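Local coordinates for protein clan CA, family C40, NlpC/P60 superfamily cysteine peptidase (Trichomonas vaginalis, PDB 6BIO) that probably acts as a cysteine peptidase of the NlpC/P60 type that hydrolyses bacterial peptidoglycan, at residues A[21-26]-A[52-57]; A[30-35]-A[45-50]; A[66-71]-A[194-199]; A[160-165]-A[187-192]. All coordinates share one frame; numbering follows the deposited sequence.

Contact 1: A[21-26]-A[52-57]; sequences GRLTTP and YYVHIL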
# COMPACT_ATOMS: atom_id res chain seq x y z
N GLY A 21 5.08 -9.65 -4.72
CA GLY A 21 4.04 -10.63 -4.60
C GLY A 21 2.64 -10.06 -4.75
O GLY A 21 2.37 -8.91 -4.42
N ARG A 22 1.75 -10.91 -5.22
CA ARG A 22 0.34 -10.58 -5.25
C ARG A 22 -0.39 -11.72 -4.57
O ARG A 22 -0.16 -12.89 -4.92
CB ARG A 22 -0.18 -10.36 -6.69
CG ARG A 22 -1.69 -10.09 -6.73
CD ARG A 22 -2.20 -9.89 -8.17
NE ARG A 22 -2.43 -11.15 -8.75
CZ ARG A 22 -3.61 -11.78 -8.80
NH1 ARG A 22 -4.76 -11.26 -8.37
NH2 ARG A 22 -3.60 -12.95 -9.32
N LEU A 23 -1.28 -11.40 -3.63
CA LEU A 23 -1.99 -12.43 -2.90
C LEU A 23 -3.06 -13.07 -3.76
O LEU A 23 -3.86 -12.38 -4.41
CB LEU A 23 -2.60 -11.89 -1.62
CG LEU A 23 -1.62 -12.05 -0.46
CD1 LEU A 23 -0.44 -11.15 -0.60
CD2 LEU A 23 -2.20 -11.95 0.83
N THR A 24 -3.05 -14.40 -3.80
CA THR A 24 -4.02 -15.18 -4.53
C THR A 24 -4.94 -16.01 -3.63
O THR A 24 -5.98 -16.49 -4.12
CB THR A 24 -3.28 -16.13 -5.46
OG1 THR A 24 -2.41 -16.95 -4.68
CG2 THR A 24 -2.49 -15.40 -6.54
N THR A 25 -4.56 -16.24 -2.38
CA THR A 25 -5.39 -16.89 -1.36
C THR A 25 -6.27 -18.00 -1.94
O THR A 25 -7.51 -17.90 -1.92
CB THR A 25 -6.23 -15.88 -0.57
OG1 THR A 25 -7.14 -15.17 -1.41
CG2 THR A 25 -5.35 -14.86 0.14
N PRO A 26 -5.68 -19.07 -2.48
CA PRO A 26 -6.46 -20.02 -3.28
C PRO A 26 -7.72 -20.57 -2.60
O PRO A 26 -7.70 -21.05 -1.47
CB PRO A 26 -5.46 -21.14 -3.57
CG PRO A 26 -4.16 -20.42 -3.61
CD PRO A 26 -4.24 -19.39 -2.53
N TYR A 52 -4.07 -8.10 -2.73
CA TYR A 52 -3.12 -7.17 -2.15
C TYR A 52 -1.75 -7.39 -2.78
O TYR A 52 -1.38 -8.50 -3.16
CB TYR A 52 -3.02 -7.39 -0.62
CG TYR A 52 -4.12 -6.74 0.22
CD1 TYR A 52 -5.31 -6.27 -0.35
CD2 TYR A 52 -3.96 -6.58 1.60
CE1 TYR A 52 -6.29 -5.69 0.43
CE2 TYR A 52 -4.94 -6.00 2.37
CZ TYR A 52 -6.10 -5.55 1.79
OH TYR A 52 -7.07 -4.98 2.56
N TYR A 53 -0.98 -6.30 -2.84
CA TYR A 53 0.40 -6.33 -3.32
C TYR A 53 1.36 -6.24 -2.13
O TYR A 53 1.13 -5.49 -1.17
CB TYR A 53 0.63 -5.17 -4.30
CG TYR A 53 -0.28 -5.11 -5.50
CD1 TYR A 53 -0.96 -6.20 -5.96
CD2 TYR A 53 -0.44 -3.91 -6.15
CE1 TYR A 53 -1.79 -6.10 -7.08
CE2 TYR A 53 -1.23 -3.80 -7.29
CZ TYR A 53 -1.91 -4.90 -7.73
OH TYR A 53 -2.72 -4.78 -8.85
N VAL A 54 2.46 -6.98 -2.23
CA VAL A 54 3.48 -7.02 -1.19
C VAL A 54 4.85 -7.02 -1.85
O VAL A 54 5.00 -7.35 -3.03
CB VAL A 54 3.34 -8.24 -0.26
CG1 VAL A 54 1.99 -8.24 0.38
CG2 VAL A 54 3.62 -9.53 -1.00
N HIS A 55 5.87 -6.75 -1.03
CA HIS A 55 7.21 -7.16 -1.33
C HIS A 55 7.48 -8.49 -0.64
O HIS A 55 6.98 -8.75 0.46
CB HIS A 55 8.26 -6.18 -0.80
CG HIS A 55 8.02 -4.75 -1.16
ND1 HIS A 55 8.65 -4.09 -2.21
CD2 HIS A 55 7.23 -3.84 -0.57
CE1 HIS A 55 8.21 -2.84 -2.25
NE2 HIS A 55 7.38 -2.65 -1.25
N ILE A 56 8.28 -9.33 -1.28
CA ILE A 56 8.67 -10.63 -0.73
C ILE A 56 10.12 -10.55 -0.32
O ILE A 56 10.99 -10.34 -1.17
CB ILE A 56 8.42 -11.79 -1.71
CG1 ILE A 56 6.95 -11.82 -2.15
CG2 ILE A 56 8.89 -13.08 -1.12
CD1 ILE A 56 6.73 -12.72 -3.34
N LEU A 57 10.39 -10.72 0.97
CA LEU A 57 11.73 -10.70 1.55
C LEU A 57 12.41 -12.06 1.47
O LEU A 57 13.64 -12.11 1.47
CB LEU A 57 11.66 -10.25 3.01
CG LEU A 57 11.35 -8.79 3.25
CD1 LEU A 57 10.71 -8.58 4.64
CD2 LEU A 57 12.63 -8.02 3.15
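G21 and V54 form an antiparallel hydrogen-bonded pair. They join strand 19-23 to strand 53-60 as neighbours in an all-antiparallel beta sheet. The N of G21 lies 2.9 Å from the O of V54, in a nearly straight bond (174°). V54 N returns a bond to G21 O, also at 2.9 Å. R22 and Y53 make the next, non-hydrogen-bonded pair. Beyond it L23 N bonds Y52 O at 2.9 Å.

The tight side is the face that carries V54 and I56. G21 has no side chain, and carbon branches from the other strand press on its backbone. I56 CD1 lies 3.6 Å from G21 CA. I56 CG1 is anti to its own carbonyl carbon (chi1 -56°), which directs the end of the chain back to the glycine. V54 CG2 touches the same atom, G21 CA, at 3.8 Å. L23 CD1 meets V54 CG1 at 3.9 Å, and these two side chains cross at about a right angle. V66 and I68 pack on V54, and V31 on L23.

The other face is looser and partly exposed. It carries R22 and Y53. The arginine points its charge elsewhere, in salt bridges to E81 and D51. The Y53 ring takes a cation-pi contact from R192, and N191 OD1 accepts a bond from Y53 N, so the end of helix 182-191 meets the sheet here. With CG anti to the backbone N (chi1 177°), the R22 chain extends past the Y53 ring, and CD meets its rim near the ring plane, 4.0 Å from Y53 CE1.

Contact 2: A[30-35]-A[45-50]; sequences LVKAYK and CYWLYF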
# COMPACT_ATOMS: atom_id res chain seq x y z
N LEU A 30 -8.68 -14.73 1.93
CA LEU A 30 -7.82 -14.30 3.02
C LEU A 30 -6.81 -15.38 3.36
O LEU A 30 -6.99 -16.56 3.03
CB LEU A 30 -8.64 -13.92 4.26
CG LEU A 30 -9.19 -15.02 5.14
CD1 LEU A 30 -9.96 -14.36 6.29
CD2 LEU A 30 -10.08 -16.00 4.43
N VAL A 31 -5.75 -14.98 4.06
CA VAL A 31 -4.73 -15.89 4.58
C VAL A 31 -4.30 -15.37 5.94
O VAL A 31 -4.08 -14.17 6.13
CB VAL A 31 -3.52 -16.05 3.60
CG1 VAL A 31 -2.84 -14.71 3.30
CG2 VAL A 31 -2.50 -17.05 4.12
N LYS A 32 -4.11 -16.29 6.91
CA LYS A 32 -3.58 -15.92 8.22
C LYS A 32 -2.15 -15.42 8.08
O LYS A 32 -1.34 -16.00 7.35
CB LYS A 32 -3.63 -17.10 9.18
CG LYS A 32 -5.04 -17.39 9.65
CD LYS A 32 -5.07 -18.54 10.66
CE LYS A 32 -6.50 -18.76 11.20
NZ LYS A 32 -6.53 -19.73 12.34
N ALA A 33 -1.81 -14.38 8.83
CA ALA A 33 -0.46 -13.84 8.88
C ALA A 33 0.10 -14.01 10.29
O ALA A 33 -0.64 -13.98 11.29
CB ALA A 33 -0.46 -12.37 8.49
N TYR A 34 1.40 -14.19 10.34
CA TYR A 34 2.12 -14.44 11.58
C TYR A 34 3.37 -13.56 11.66
O TYR A 34 3.84 -13.01 10.68
CB TYR A 34 2.53 -15.92 11.67
CG TYR A 34 1.38 -16.86 11.59
CD1 TYR A 34 0.67 -17.18 12.73
CD2 TYR A 34 0.98 -17.39 10.38
CE1 TYR A 34 -0.42 -18.04 12.66
CE2 TYR A 34 -0.10 -18.25 10.31
CZ TYR A 34 -0.80 -18.56 11.45
OH TYR A 34 -1.87 -19.43 11.40
N LYS A 35 3.92 -13.47 12.84
CA LYS A 35 5.12 -12.68 13.05
C LYS A 35 6.39 -13.52 13.07
O LYS A 35 7.47 -12.98 13.34
CB LYS A 35 4.97 -11.84 14.33
CG LYS A 35 4.00 -10.64 14.15
CD LYS A 35 4.65 -9.53 13.36
CE LYS A 35 3.66 -8.50 12.89
NZ LYS A 35 4.39 -7.40 12.24
N CYS A 45 -1.36 -12.87 13.82
CA CYS A 45 -1.40 -11.44 14.16
C CYS A 45 -2.58 -10.73 13.50
O CYS A 45 -3.10 -9.77 14.07
CB CYS A 45 -0.08 -10.75 13.85
SG CYS A 45 0.61 -11.02 12.19
N TYR A 46 -2.95 -11.17 12.30
CA TYR A 46 -4.04 -10.63 11.51
C TYR A 46 -4.11 -11.54 10.27
O TYR A 46 -3.58 -12.64 10.29
CB TYR A 46 -3.84 -9.12 11.19
CG TYR A 46 -2.44 -8.70 10.77
CD1 TYR A 46 -1.91 -9.07 9.54
CD2 TYR A 46 -1.64 -7.93 11.64
CE1 TYR A 46 -0.64 -8.66 9.17
CE2 TYR A 46 -0.36 -7.54 11.28
CZ TYR A 46 0.15 -7.93 10.06
OH TYR A 46 1.41 -7.60 9.61
N TRP A 47 -4.76 -11.07 9.20
CA TRP A 47 -4.80 -11.73 7.92
C TRP A 47 -4.36 -10.75 6.85
O TRP A 47 -4.36 -9.54 7.04
CB TRP A 47 -6.24 -12.15 7.58
CG TRP A 47 -6.83 -13.23 8.45
CD1 TRP A 47 -7.04 -14.54 8.08
CD2 TRP A 47 -7.35 -13.13 9.78
NE1 TRP A 47 -7.65 -15.25 9.08
CE2 TRP A 47 -7.86 -14.41 10.14
CE3 TRP A 47 -7.45 -12.08 10.70
CZ2 TRP A 47 -8.44 -14.66 11.40
CZ3 TRP A 47 -8.04 -12.34 11.95
CH2 TRP A 47 -8.51 -13.62 12.28
N LEU A 48 -3.99 -11.30 5.70
CA LEU A 48 -3.87 -10.51 4.48
C LEU A 48 -4.84 -11.06 3.44
O LEU A 48 -5.38 -12.15 3.62
CB LEU A 48 -2.44 -10.45 3.93
CG LEU A 48 -1.45 -9.72 4.81
CD1 LEU A 48 -0.06 -9.84 4.20
CD2 LEU A 48 -1.84 -8.28 5.06
N TYR A 49 -5.10 -10.27 2.38
CA TYR A 49 -6.30 -10.46 1.55
C TYR A 49 -5.99 -10.55 0.06
O TYR A 49 -5.01 -10.01 -0.44
CB TYR A 49 -7.33 -9.36 1.86
CG TYR A 49 -7.74 -9.40 3.30
CD1 TYR A 49 -8.62 -10.35 3.76
CD2 TYR A 49 -7.12 -8.57 4.23
CE1 TYR A 49 -8.98 -10.42 5.09
CE2 TYR A 49 -7.42 -8.66 5.55
CZ TYR A 49 -8.35 -9.59 5.99
OH TYR A 49 -8.67 -9.68 7.34
N PHE A 50 -6.91 -11.22 -0.64
CA PHE A 50 -6.82 -11.42 -2.07
C PHE A 50 -6.53 -10.12 -2.80
O PHE A 50 -7.15 -9.08 -2.53
CB PHE A 50 -8.15 -11.99 -2.54
CG PHE A 50 -8.24 -12.19 -4.02
CD1 PHE A 50 -7.49 -13.16 -4.66
CD2 PHE A 50 -9.02 -11.34 -4.76
CE1 PHE A 50 -7.56 -13.27 -6.03
CE2 PHE A 50 -9.13 -11.49 -6.15
CZ PHE A 50 -8.39 -12.42 -6.78
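L30 to A33 run antiparallel to Y46 to Y49. The axes of strands 30-34 and 46-49 approach to 4.4 Å, with 136° between their directions. V31 and L48 exchange two backbone bonds, N of each to O of the other. A33 N bonds to Y46 O at 2.9 Å. C45 N closes the ladder on A33 O with a more bent bond (136°).

The W47 side is the more open one. L30 and W47 lie side by side and point the same way. L30 CD1 sits over one face of the indole, 3.4 Å from W47 CD1. K32 runs alongside the same ring, with its CG 3.4 Å from W47 NE1. L30 CB also meets Y49 CD1 at 3.6 Å.

On the other side A33, L48 and Y46 are buried. A33 CB touches Y46 CD1 at 3.8 Å. C45 and K35 lie at the margin. C45 SG stands over the centre of the Y46 ring, put there by a chi1 of 50° that tucks it between its own N and carbonyl carbon. K35 CG lies 3.9 Å from C45 SG, and a bend at chi2 turns the rest of the chain toward the Y46 hydroxyl. The polar ends of K35 and Y46 both go to E71 OE2, and K35 NZ also bonds D72 O. L48 packs on L23 and V66.

The pairing is a beta hairpin with a long connection, and strand 46-49 is an outermost strand of its antiparallel sheet.

Contact 3: A[66-71]-A[194-199]; sequences VRIGTE and DIFMHR
E71 crosses over one face of the F196 ring. Its CB begins the contact, 3.4 Å from F196 CG. E71 CG then stands over the middle of the ring, 3.5 Å from the F196 centroid and 9° off the normal, a CH-pi contact. The bend there (chi2 73°) keeps CD over the ring, and the carboxylate lies nearly parallel to it, planes 19° apart. E71 CD is 3.8 Å from F196 CE2. OE1 stays near the ring, and OE2 goes to K35 and Y46. I68 CD1 is at the edge of the same ring.

The second anchor is D194. Its OD1 accepts a bond from G69 N at 2.9 Å, met from above the carboxylate plane. G69 is in the type II' turn from I68 to E71. R67 NH1 steadies that turn by bonding G69 O at 2.9 Å. The same NH1 gives a hydrogen to water 1, which donates to D194 OD2 at 2.9 Å. R67 NE is bonded to Q18 OE1. H55 and N121 also bond OD2 of D194, so several partners grip this atom. Water 2 accepts from both T70 N and F196 N.

D194 is the C-prime residue of a Schellman motif that ends helix 182-191. The turn between strands 63-68 and 71-76 therefore docks on the C-terminal end of that helix and on the loop that leads to helix 201-204.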
# COMPACT_ATOMS: atom_id res chain seq x y z
N VAL A 66 6.70 -11.34 3.93
CA VAL A 66 6.19 -10.28 3.07
C VAL A 66 6.21 -8.95 3.80
O VAL A 66 6.21 -8.89 5.03
CB VAL A 66 4.79 -10.61 2.48
CG1 VAL A 66 4.83 -11.96 1.74
CG2 VAL A 66 3.72 -10.66 3.58
N ARG A 67 6.16 -7.89 3.01
CA ARG A 67 6.28 -6.55 3.54
C ARG A 67 5.36 -5.61 2.80
O ARG A 67 5.28 -5.65 1.56
CB ARG A 67 7.71 -6.05 3.42
CG ARG A 67 7.95 -4.61 3.94
CD ARG A 67 9.40 -4.23 3.75
NE ARG A 67 9.78 -4.00 2.38
CZ ARG A 67 9.61 -2.83 1.75
NH1 ARG A 67 8.92 -1.85 2.30
NH2 ARG A 67 10.14 -2.66 0.55
N ILE A 68 4.65 -4.78 3.57
CA ILE A 68 3.85 -3.68 3.03
C ILE A 68 4.32 -2.43 3.78
O ILE A 68 4.11 -2.32 4.98
CB ILE A 68 2.36 -3.92 3.22
CG1 ILE A 68 1.91 -5.19 2.50
CG2 ILE A 68 1.52 -2.70 2.74
CD1 ILE A 68 0.64 -5.76 3.12
N GLY A 69 5.02 -1.54 3.11
CA GLY A 69 5.53 -0.37 3.82
C GLY A 69 6.45 -0.77 4.95
O GLY A 69 7.43 -1.50 4.77
N THR A 70 6.13 -0.28 6.13
CA THR A 70 6.92 -0.56 7.31
C THR A 70 6.53 -1.86 8.00
O THR A 70 7.15 -2.21 9.00
CB THR A 70 6.80 0.59 8.34
OG1 THR A 70 5.44 0.73 8.71
CG2 THR A 70 7.26 1.91 7.78
N GLU A 71 5.50 -2.55 7.54
CA GLU A 71 4.97 -3.73 8.19
C GLU A 71 5.48 -4.99 7.49
O GLU A 71 5.44 -5.08 6.26
CB GLU A 71 3.44 -3.70 8.14
CG GLU A 71 2.73 -4.80 8.92
CD GLU A 71 2.77 -4.65 10.43
OE1 GLU A 71 3.09 -3.53 10.91
OE2 GLU A 71 2.49 -5.66 11.13
N ASP A 194 1.62 1.10 -0.97
CA ASP A 194 2.67 0.42 -0.21
C ASP A 194 2.77 0.98 1.20
O ASP A 194 3.87 1.10 1.75
CB ASP A 194 4.01 0.46 -0.95
CG ASP A 194 5.05 -0.53 -0.43
OD1 ASP A 194 4.69 -1.56 0.18
OD2 ASP A 194 6.24 -0.23 -0.70
N ILE A 195 1.61 1.23 1.81
CA ILE A 195 1.54 1.75 3.17
C ILE A 195 0.61 0.79 3.92
O ILE A 195 -0.51 0.53 3.47
CB ILE A 195 0.99 3.19 3.19
CG1 ILE A 195 2.00 4.11 2.55
CG2 ILE A 195 0.64 3.59 4.63
CD1 ILE A 195 1.39 5.48 2.23
N PHE A 196 1.06 0.29 5.07
CA PHE A 196 0.23 -0.62 5.85
C PHE A 196 -0.66 0.11 6.83
O PHE A 196 -0.19 0.96 7.61
CB PHE A 196 1.11 -1.56 6.66
CG PHE A 196 0.32 -2.60 7.39
CD1 PHE A 196 -0.17 -3.72 6.74
CD2 PHE A 196 0.06 -2.47 8.75
CE1 PHE A 196 -0.90 -4.67 7.41
CE2 PHE A 196 -0.70 -3.43 9.41
CZ PHE A 196 -1.17 -4.54 8.73
N MET A 197 -1.91 -0.27 6.87
CA MET A 197 -2.73 -0.03 8.04
C MET A 197 -3.40 -1.35 8.37
O MET A 197 -3.53 -2.22 7.51
CB MET A 197 -3.75 1.07 7.92
CG MET A 197 -4.78 0.84 6.88
SD MET A 197 -6.17 2.06 6.85
CE MET A 197 -5.29 3.53 6.47
N HIS A 198 -3.88 -1.46 9.62
CA HIS A 198 -4.58 -2.65 10.05
C HIS A 198 -5.96 -2.72 9.40
O HIS A 198 -6.41 -1.80 8.71
CB HIS A 198 -4.66 -2.68 11.59
CG HIS A 198 -3.36 -3.07 12.21
ND1 HIS A 198 -2.90 -4.37 12.23
CD2 HIS A 198 -2.38 -2.32 12.79
CE1 HIS A 198 -1.72 -4.41 12.80
NE2 HIS A 198 -1.38 -3.19 13.16
N ARG A 199 -6.60 -3.86 9.59
CA ARG A 199 -7.78 -4.20 8.81
C ARG A 199 -9.09 -3.64 9.35
O ARG A 199 -9.99 -3.38 8.54
CB ARG A 199 -7.87 -5.72 8.68
CG ARG A 199 -9.10 -6.28 8.00
CD ARG A 199 -9.26 -5.77 6.57
NE ARG A 199 -10.43 -6.33 5.89
CZ ARG A 199 -11.65 -5.87 6.02
NH1 ARG A 199 -11.92 -4.92 6.89
NH2 ARG A 199 -12.61 -6.44 5.32
O HOH W 1 7.90 0.78 1.40
O HOH W 2 3.66 1.49 6.18

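Contact 4: A[160-165]-A[187-192]; sequences NLVKTK and QWAYNR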
# COMPACT_ATOMS: atom_id res chain seq x y z
N ASN A 160 -7.80 9.59 -4.55
CA ASN A 160 -8.10 9.11 -5.90
C ASN A 160 -8.42 7.61 -5.88
O ASN A 160 -9.38 7.16 -6.53
CB ASN A 160 -6.96 9.40 -6.87
CG ASN A 160 -7.21 8.72 -8.24
OD1 ASN A 160 -8.07 9.15 -9.03
ND2 ASN A 160 -6.47 7.66 -8.51
N LEU A 161 -7.62 6.82 -5.16
CA LEU A 161 -7.85 5.37 -5.15
C LEU A 161 -9.25 5.00 -4.65
O LEU A 161 -9.91 4.15 -5.24
CB LEU A 161 -6.77 4.67 -4.33
CG LEU A 161 -5.46 4.51 -5.11
CD1 LEU A 161 -4.25 4.42 -4.20
CD2 LEU A 161 -5.53 3.29 -6.02
N VAL A 162 -9.72 5.63 -3.55
CA VAL A 162 -11.07 5.27 -3.11
C VAL A 162 -12.12 5.74 -4.10
O VAL A 162 -13.16 5.08 -4.25
CB VAL A 162 -11.40 5.68 -1.66
CG1 VAL A 162 -10.48 5.01 -0.68
CG2 VAL A 162 -11.38 7.21 -1.50
N LYS A 163 -11.89 6.86 -4.81
CA LYS A 163 -12.84 7.28 -5.84
C LYS A 163 -12.98 6.22 -6.92
O LYS A 163 -14.06 6.07 -7.47
CB LYS A 163 -12.44 8.62 -6.45
CG LYS A 163 -12.59 9.78 -5.50
CD LYS A 163 -12.02 11.07 -6.08
CE LYS A 163 -11.98 12.14 -5.03
NZ LYS A 163 -11.59 13.49 -5.61
N THR A 164 -11.91 5.49 -7.24
CA THR A 164 -11.98 4.47 -8.28
C THR A 164 -12.91 3.33 -7.89
O THR A 164 -13.23 2.49 -8.75
CB THR A 164 -10.60 3.87 -8.63
OG1 THR A 164 -10.15 2.97 -7.62
CG2 THR A 164 -9.56 4.94 -8.93
N LYS A 165 -13.32 3.27 -6.61
CA LYS A 165 -14.20 2.21 -6.15
C LYS A 165 -15.62 2.69 -5.87
O LYS A 165 -16.45 1.90 -5.37
CB LYS A 165 -13.62 1.51 -4.92
CG LYS A 165 -12.25 0.86 -5.22
CD LYS A 165 -12.33 -0.20 -6.30
CE LYS A 165 -10.97 -0.82 -6.52
NZ LYS A 165 -11.01 -2.03 -7.38
N GLN A 187 -7.90 -0.09 4.00
CA GLN A 187 -6.67 -0.87 3.98
C GLN A 187 -6.24 -1.14 2.54
O GLN A 187 -5.06 -1.04 2.21
CB GLN A 187 -6.83 -2.15 4.77
CG GLN A 187 -5.52 -2.94 4.89
CD GLN A 187 -5.69 -4.28 5.55
OE1 GLN A 187 -6.49 -5.12 5.12
NE2 GLN A 187 -4.91 -4.53 6.58
N TRP A 188 -7.21 -1.46 1.67
CA TRP A 188 -6.91 -1.69 0.27
C TRP A 188 -6.26 -0.45 -0.36
O TRP A 188 -5.27 -0.55 -1.11
CB TRP A 188 -8.21 -2.07 -0.47
CG TRP A 188 -8.00 -2.02 -1.96
CD1 TRP A 188 -7.44 -2.96 -2.74
CD2 TRP A 188 -8.24 -0.89 -2.81
NE1 TRP A 188 -7.30 -2.49 -4.03
CE2 TRP A 188 -7.78 -1.22 -4.09
CE3 TRP A 188 -8.81 0.37 -2.60
CZ2 TRP A 188 -7.87 -0.33 -5.16
CZ3 TRP A 188 -8.88 1.23 -3.66
CH2 TRP A 188 -8.39 0.89 -4.92
N ALA A 189 -6.86 0.72 -0.15
CA ALA A 189 -6.36 1.92 -0.82
C ALA A 189 -4.90 2.15 -0.44
O ALA A 189 -4.05 2.47 -1.28
CB ALA A 189 -7.22 3.13 -0.47
N TYR A 190 -4.59 2.04 0.86
CA TYR A 190 -3.21 2.24 1.28
C TYR A 190 -2.29 1.10 0.84
O TYR A 190 -1.10 1.34 0.56
CB TYR A 190 -3.14 2.59 2.79
CG TYR A 190 -3.38 4.08 2.97
CD1 TYR A 190 -2.34 4.95 2.75
CD2 TYR A 190 -4.62 4.60 3.29
CE1 TYR A 190 -2.53 6.30 2.82
CE2 TYR A 190 -4.82 5.96 3.37
CZ TYR A 190 -3.75 6.81 3.17
OH TYR A 190 -3.89 8.18 3.23
N ASN A 191 -2.81 -0.11 0.68
CA ASN A 191 -2.01 -1.20 0.11
C ASN A 191 -1.48 -0.79 -1.25
O ASN A 191 -0.32 -1.07 -1.58
CB ASN A 191 -2.85 -2.47 -0.03
CG ASN A 191 -2.03 -3.57 -0.67
OD1 ASN A 191 -2.12 -3.84 -1.87
ND2 ASN A 191 -1.18 -4.19 0.12
N ARG A 192 -2.30 -0.11 -2.06
CA ARG A 192 -1.87 0.32 -3.39
C ARG A 192 -0.84 1.44 -3.37
O ARG A 192 -0.23 1.72 -4.42
CB ARG A 192 -3.11 0.73 -4.15
CG ARG A 192 -4.02 -0.44 -4.56
CD ARG A 192 -3.33 -1.44 -5.43
NE ARG A 192 -4.19 -2.45 -6.00
CZ ARG A 192 -4.31 -3.69 -5.58
NH1 ARG A 192 -3.71 -4.10 -4.49
NH2 ARG A 192 -5.04 -4.55 -6.27
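L161 and W188 join helix 154-163 to helix 182-191, two helices of the papain-like NlpC/P60 peptidase fold. In this fold the helix that packs on the sheet generally carries the nucleophile at its start. The present contact is at the other end of helix 182-191.

The W188 indole is held on both faces and at its edge. L161 O lies at the edge of the indole and in its plane, 3.5 Å from W188 CZ3. T164 OG1 donates to the same carbonyl oxygen at 2.7 Å, in the carbonyl plane and on a lone pair. K165 comes over one face, with its CE 3.4 Å from W188 CZ2. Its chain bends at chi2 (-61°) to do this, and NZ goes on to P177 O. R192 CG covers the opposite face of the indole, and W188 NE1 lies over the centre of one face of the R192 guanidinium. The charge of R192 is met by D51. Y180 adds an edge-to-face ring contact.

Beside the indole, the helices meet through small apolar groups. V162 CG1 touches A189 CB at 3.8 Å. L161 CB is 4.2 Å from the same A189 CB. V162 also reaches M240, V242 and I248, so this end of the contact rests on the strands of the peptidase sheet. L161 spreads both of its methyl groups over helix 182-191. CD2 meets W188 CH2 at 3.9 Å. CD1 reaches A189 O at 3.5 Å and, at 3.9 Å, R192 CB.

Contacts 1 and 2 belong to the same sheet and use backbone ladders. Contact 1 is buried, while contact 2 is partly exposed at an outer strand. They touch where L23 packs on L48. Contact 3 ties that sheet to the peptidase part by a turn, one direct side-chain bond, two waters and a ring face. It lies nearest the centre of the chain. Contact 4 is inside the peptidase part and is mostly apolar and aromatic packing between helices, with lysine and arginine chains over the indole faces. Helix 182-191 serves both 3 and 4, since contact 3 begins just after it ends. Contact 1 also reaches this helix, through Y52 to Q187.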